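Local coordinates for O-methyltransferase (Burkholderia thailandensis, PDB 3MCZ), which probably transfers a methyl group from S-adenosylmethionine to a hydroxyl group of its substrate, and is expected to work as a dimer, at residues D123-I131 against F303-T311. Residues are numbered along the deposited sequence; the frame is centred on the assembly and turned at random.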
ATOM      1  N   ASP A 123       7.322   4.224   7.811  1.00 16.65           N
ATOM      2  CA  ASP A 123       8.110   3.434   8.746  1.00 18.14           C
ATOM      3  C   ASP A 123       7.374   3.069  10.040  1.00 18.33           C
ATOM      4  O   ASP A 123       7.853   2.235  10.810  1.00 19.60           O
ATOM      5  CB  ASP A 123       9.426   4.162   9.100  1.00 18.84           C
ATOM      6  CG  ASP A 123      10.281   4.468   7.881  1.00 24.93           C
ATOM      7  OD1 ASP A 123      10.098   3.777   6.842  1.00 32.42           O
ATOM      8  OD2 ASP A 123      11.161   5.372   7.977  1.00 30.48           O
ATOM      9  N   ASN A 124       6.234   3.692  10.318  1.00 17.36           N
ATOM     10  CA  ASN A 124       5.550   3.398  11.566  1.00 17.18           C
ATOM     11  C   ASN A 124       4.711   2.110  11.516  1.00 16.83           C
ATOM     12  O   ASN A 124       4.607   1.380  12.504  1.00 15.95           O
ATOM     13  CB  ASN A 124       4.697   4.595  11.955  1.00 17.29           C
ATOM     14  CG  ASN A 124       5.545   5.842  12.194  1.00 20.50           C
ATOM     15  OD1 ASN A 124       6.784   5.757  12.281  1.00 20.75           O
ATOM     16  ND2 ASN A 124       4.896   6.982  12.324  1.00 21.72           N
ATOM     17  N   TRP A 125       4.130   1.849  10.340  1.00 15.88           N
ATOM     18  CA  TRP A 125       3.191   0.742  10.157  1.00 15.32           C
ATOM     19  C   TRP A 125       3.771  -0.646  10.389  1.00 14.57           C
ATOM     20  O   TRP A 125       3.128  -1.463  11.059  1.00 14.84           O
ATOM     21  CB  TRP A 125       2.393   0.922   8.825  1.00 14.19           C
ATOM     22  CG  TRP A 125       1.321   1.872   9.085  1.00 14.32           C
ATOM     23  CD1 TRP A 125       1.413   3.224   9.090  1.00 13.22           C
ATOM     24  CD2 TRP A 125      -0.037   1.562   9.515  1.00 14.42           C
ATOM     25  NE1 TRP A 125       0.208   3.781   9.475  1.00 13.81           N
ATOM     26  CE2 TRP A 125      -0.681   2.785   9.768  1.00 13.22           C
ATOM     27  CE3 TRP A 125      -0.743   0.371   9.740  1.00 13.48           C
ATOM     28  CZ2 TRP A 125      -2.018   2.863  10.177  1.00 12.26           C
ATOM     29  CZ3 TRP A 125      -2.078   0.447  10.155  1.00 13.86           C
ATOM     30  CH2 TRP A 125      -2.696   1.687  10.380  1.00 14.94           C
ATOM     31  N   PRO A 126       5.011  -0.912   9.945  1.00 14.47           N
ATOM     32  CA  PRO A 126       5.617  -2.184  10.260  1.00 14.31           C
ATOM     33  C   PRO A 126       5.946  -2.349  11.746  1.00 13.57           C
ATOM     34  O   PRO A 126       6.355  -3.427  12.159  1.00 13.08           O
ATOM     35  CB  PRO A 126       6.910  -2.169   9.434  1.00 15.40           C
ATOM     36  CG  PRO A 126       6.653  -1.233   8.383  1.00 16.46           C
ATOM     37  CD  PRO A 126       5.870  -0.147   9.033  1.00 14.25           C
ATOM     38  N   ARG A 127       5.748  -1.297  12.540  1.00 12.58           N
ATOM     39  CA  ARG A 127       6.049  -1.379  13.967  1.00 13.50           C
ATOM     40  C   ARG A 127       4.806  -1.606  14.773  1.00 13.02           C
ATOM     41  O   ARG A 127       4.814  -1.405  15.998  1.00 12.27           O
ATOM     42  CB  ARG A 127       6.812  -0.119  14.416  1.00 13.91           C
ATOM     43  CG  ARG A 127       8.122   0.012  13.704  1.00 18.05           C
ATOM     44  CD  ARG A 127       8.861   1.313  14.026  1.00 20.57           C
ATOM     45  NE  ARG A 127       9.470   1.170  15.339  1.00 25.64           N
ATOM     46  CZ  ARG A 127      10.298   2.038  15.920  1.00 26.60           C
ATOM     47  NH1 ARG A 127      10.642   3.176  15.324  1.00 24.55           N
ATOM     48  NH2 ARG A 127      10.774   1.743  17.122  1.00 27.14           N
ATOM     49  N   LEU A 128       3.744  -2.092  14.114  1.00 13.31           N
ATOM     50  CA  LEU A 128       2.533  -2.443  14.785  1.00 13.86           C
ATOM     51  C   LEU A 128       2.731  -3.277  16.017  1.00 13.11           C
ATOM     52  O   LEU A 128       2.058  -3.047  17.025  1.00 12.13           O
ATOM     53  CB  LEU A 128       1.574  -3.208  13.880  1.00 14.42           C
ATOM     54  CG  LEU A 128       0.448  -2.443  13.236  1.00 18.90           C
ATOM     55  CD1 LEU A 128      -0.234  -3.322  12.179  1.00 21.14           C
ATOM     56  CD2 LEU A 128      -0.593  -2.019  14.348  1.00 18.17           C
ATOM     57  N   GLY A 129       3.567  -4.312  15.913  1.00 12.30           N
ATOM     58  CA  GLY A 129       3.822  -5.231  17.032  1.00 11.68           C
ATOM     59  C   GLY A 129       4.288  -4.515  18.289  1.00 13.06           C
ATOM     60  O   GLY A 129       3.933  -4.903  19.390  1.00 12.46           O
ATOM     61  N   GLU A 130       5.099  -3.471  18.133  1.00 13.58           N
ATOM     62  CA  GLU A 130       5.580  -2.698  19.284  1.00 13.48           C
ATOM     63  C   GLU A 130       4.456  -1.856  19.901  1.00 12.77           C
ATOM     64  O   GLU A 130       4.382  -1.709  21.130  1.00 12.34           O
ATOM     65  CB  GLU A 130       6.725  -1.744  18.887  1.00 14.63           C
ATOM     66  CG  GLU A 130       7.992  -2.425  18.405  1.00 17.74           C
ATOM     67  CD  GLU A 130       8.993  -1.419  17.821  1.00 23.69           C
ATOM     68  OE1 GLU A 130       9.473  -0.557  18.588  1.00 28.27           O
ATOM     69  OE2 GLU A 130       9.278  -1.477  16.590  1.00 25.52           O
ATOM     70  N   ILE A 131       3.649  -1.251  19.045  1.00 11.60           N
ATOM     71  CA  ILE A 131       2.541  -0.379  19.477  1.00 11.91           C
ATOM     72  C   ILE A 131       1.531  -1.162  20.263  1.00 11.03           C
ATOM     73  O   ILE A 131       1.068  -0.705  21.320  1.00 10.93           O
ATOM     74  CB  ILE A 131       1.804   0.328  18.281  1.00 11.69           C
ATOM     75  CG1 ILE A 131       2.793   1.083  17.382  1.00 14.21           C
ATOM     76  CG2 ILE A 131       0.665   1.265  18.834  1.00 11.84           C
ATOM     77  CD1 ILE A 131       2.165   1.585  16.082  1.00 15.16           C
ATOM     78  N   PHE A 303     -10.204   2.960  10.510  1.00 12.19           N
ATOM     79  CA  PHE A 303      -9.882   4.270  11.094  1.00 12.26           C
ATOM     80  C   PHE A 303      -9.465   4.141  12.564  1.00 12.11           C
ATOM     81  O   PHE A 303      -8.521   4.785  12.970  1.00 11.83           O
ATOM     82  CB  PHE A 303     -11.069   5.208  11.004  1.00 11.59           C
ATOM     83  CG  PHE A 303     -10.764   6.585  11.455  1.00 14.87           C
ATOM     84  CD1 PHE A 303     -10.014   7.429  10.638  1.00 18.27           C
ATOM     85  CD2 PHE A 303     -11.222   7.068  12.667  1.00 16.50           C
ATOM     86  CE1 PHE A 303      -9.755   8.746  11.024  1.00 20.94           C
ATOM     87  CE2 PHE A 303     -10.920   8.389  13.059  1.00 18.18           C
ATOM     88  CZ  PHE A 303     -10.195   9.196  12.229  1.00 17.56           C
ATOM     89  N   SER A 304     -10.180   3.317  13.340  1.00 11.42           N
ATOM     90  CA  SER A 304      -9.801   3.080  14.741  1.00 12.05           C
ATOM     91  C   SER A 304      -8.364   2.603  14.873  1.00 11.12           C
ATOM     92  O   SER A 304      -7.599   3.109  15.706  1.00 11.52           O
ATOM     93  CB  SER A 304     -10.723   2.072  15.414  1.00 11.98           C
ATOM     94  OG  SER A 304     -10.652   2.225  16.816  1.00 11.90           O
ATOM     95  N   LEU A 305      -7.990   1.631  14.044  1.00 11.33           N
ATOM     96  CA  LEU A 305      -6.629   1.144  14.028  1.00 10.35           C
ATOM     97  C   LEU A 305      -5.620   2.202  13.573  1.00 11.52           C
ATOM     98  O   LEU A 305      -4.510   2.283  14.113  1.00 11.44           O
ATOM     99  CB  LEU A 305      -6.539  -0.129  13.150  1.00 10.06           C
ATOM    100  CG  LEU A 305      -5.158  -0.833  13.133  1.00 12.97           C
ATOM    101  CD1 LEU A 305      -4.825  -1.390  14.543  1.00 11.57           C
ATOM    102  CD2 LEU A 305      -5.089  -1.923  12.075  1.00 13.70           C
ATOM    103  N   HIS A 306      -5.973   2.976  12.545  1.00 11.78           N
ATOM    104  CA  HIS A 306      -5.147   4.081  12.065  1.00 12.06           C
ATOM    105  C   HIS A 306      -4.811   5.028  13.230  1.00 11.92           C
ATOM    106  O   HIS A 306      -3.655   5.426  13.433  1.00 12.54           O
ATOM    107  CB  HIS A 306      -5.910   4.775  10.943  1.00 12.32           C
ATOM    108  CG  HIS A 306      -5.098   5.712  10.106  1.00 14.22           C
ATOM    109  ND1 HIS A 306      -5.566   6.203   8.907  1.00 20.11           N
ATOM    110  CD2 HIS A 306      -3.864   6.232  10.271  1.00 16.30           C
ATOM    111  CE1 HIS A 306      -4.653   7.003   8.378  1.00 21.38           C
ATOM    112  NE2 HIS A 306      -3.616   7.051   9.196  1.00 17.13           N
HETATM  113  N   MSE A 307      -5.807   5.360  14.019  1.00 12.63           N
HETATM  114  CA  MSE A 307      -5.625   6.306  15.121  1.00 13.04           C
HETATM  115  C   MSE A 307      -4.796   5.689  16.234  1.00 12.21           C
HETATM  116  O   MSE A 307      -3.989   6.384  16.816  1.00 12.90           O
HETATM  117  CB  MSE A 307      -6.980   6.784  15.666  1.00 13.24           C
HETATM  118  CG  MSE A 307      -7.784   7.656  14.694  1.00 14.98           C
HETATM  119 SE   MSE A 307      -6.800   9.189  13.997  1.00 16.09          SE
HETATM  120  CE  MSE A 307      -5.809   9.643  15.591  1.00 24.78           C
HETATM  121  N   MSE A 308      -4.954   4.387  16.472  1.00 11.43           N
HETATM  122  CA  MSE A 308      -4.106   3.639  17.409  1.00 11.73           C
HETATM  123  C   MSE A 308      -2.653   3.658  16.955  1.00 11.43           C
HETATM  124  O   MSE A 308      -1.726   3.786  17.783  1.00 11.10           O
HETATM  125  CB  MSE A 308      -4.618   2.189  17.526  1.00 11.24           C
HETATM  126  CG  MSE A 308      -3.983   1.385  18.637  1.00 14.07           C
HETATM  127 SE   MSE A 308      -3.918  -0.452  18.243  0.90 15.09          SE
HETATM  128  CE  MSE A 308      -2.367  -0.368  17.359  1.00 13.20           C
ATOM    129  N   VAL A 309      -2.407   3.553  15.645  1.00 10.87           N
ATOM    130  CA  VAL A 309      -1.009   3.676  15.206  1.00 10.29           C
ATOM    131  C   VAL A 309      -0.485   5.107  15.477  1.00 10.92           C
ATOM    132  O   VAL A 309       0.682   5.270  15.905  1.00 11.02           O
ATOM    133  CB  VAL A 309      -0.810   3.251  13.737  1.00 11.05           C
ATOM    134  CG1 VAL A 309       0.592   3.638  13.219  1.00 10.42           C
ATOM    135  CG2 VAL A 309      -1.071   1.729  13.603  1.00 10.30           C
ATOM    136  N   ASN A 310      -1.306   6.108  15.188  1.00 11.88           N
ATOM    137  CA  ASN A 310      -0.908   7.513  15.309  1.00 13.46           C
ATOM    138  C   ASN A 310      -0.687   8.023  16.731  1.00 13.68           C
ATOM    139  O   ASN A 310       0.175   8.848  16.946  1.00 13.05           O
ATOM    140  CB  ASN A 310      -1.917   8.462  14.669  1.00 14.58           C
ATOM    141  CG  ASN A 310      -1.905   8.431  13.132  1.00 16.95           C
ATOM    142  OD1 ASN A 310      -1.050   7.800  12.495  1.00 18.37           O
ATOM    143  ND2 ASN A 310      -2.929   9.093  12.535  1.00 20.83           N
ATOM    144  N   THR A 311      -1.484   7.580  17.679  1.00 13.16           N
ATOM    145  CA  THR A 311      -1.380   8.096  19.046  1.00 14.94           C
ATOM    146  C   THR A 311      -1.695   6.992  20.080  1.00 13.85           C
ATOM    147  O   THR A 311      -2.548   6.114  19.824  1.00 13.29           O
ATOM    148  CB  THR A 311      -2.308   9.359  19.198  1.00 15.01           C
ATOM    149  OG1 THR A 311      -1.879  10.121  20.325  1.00 23.73           O
ATOM    150  CG2 THR A 311      -3.750   9.008  19.353  1.00 14.51           C
TER
HETATM  151  O   HOH W   1      -0.371   6.636   9.962  1.00 29.00           O
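The 3-10 turn at W125-P126 and the short helix that follows it pack here against the C-terminal end of helix 298-310, where W125 and V309 touch in a buried apolar patch. V309 CG2 stands nearly over the centre of the six-membered ring of the indole, on one face, in a CH-pi contact 3.7 Å from the ring centroid. With V309 CG1 anti to the backbone N (chi1 169°), both methyls reach the indole, and CG1 approaches W125 NE1 and CE2. The far edge of the same indole meets H306. W125 CZ2 comes within 3.8 Å of H306 CD2, and the two rings form an offset edge-to-face pair with planes at 71°. The indole N-H is satisfied by a water, which accepts from W125 NE1 at 3.0 Å and donates to N310 OD1. This bridge ties the ring to the helix end.

On the side of helix 128-132, the packing is mostly apolar. L128 CD2 lies 3.9 Å from V309 CG2 and also touches the CE methyl of M308, a selenomethionine. The M308 chain bends at its last torsion (chi3 86°), and its CE meets I131 CG2 as well, at 3.7 Å. I131 CG2 also rests against the backbone oxygen M308 O. I131 CD1 packs on V309 CG1 at 3.9 Å. V309 is thus held by W125, L128 and I131.

F140 of the same chain backs N124 and I131. The second subunit also closes in: its R36 packs on W125 and H306, its I40 on L305, and the NZ of its K72 hydrogen-bonds I131 O. The arrangement is apolar helix packing with a CH-pi contact and an edge-to-face aromatic pair, joining the region after helix 112-119 to a helix of the Rossmann-like methyltransferase domain at the dimer interface.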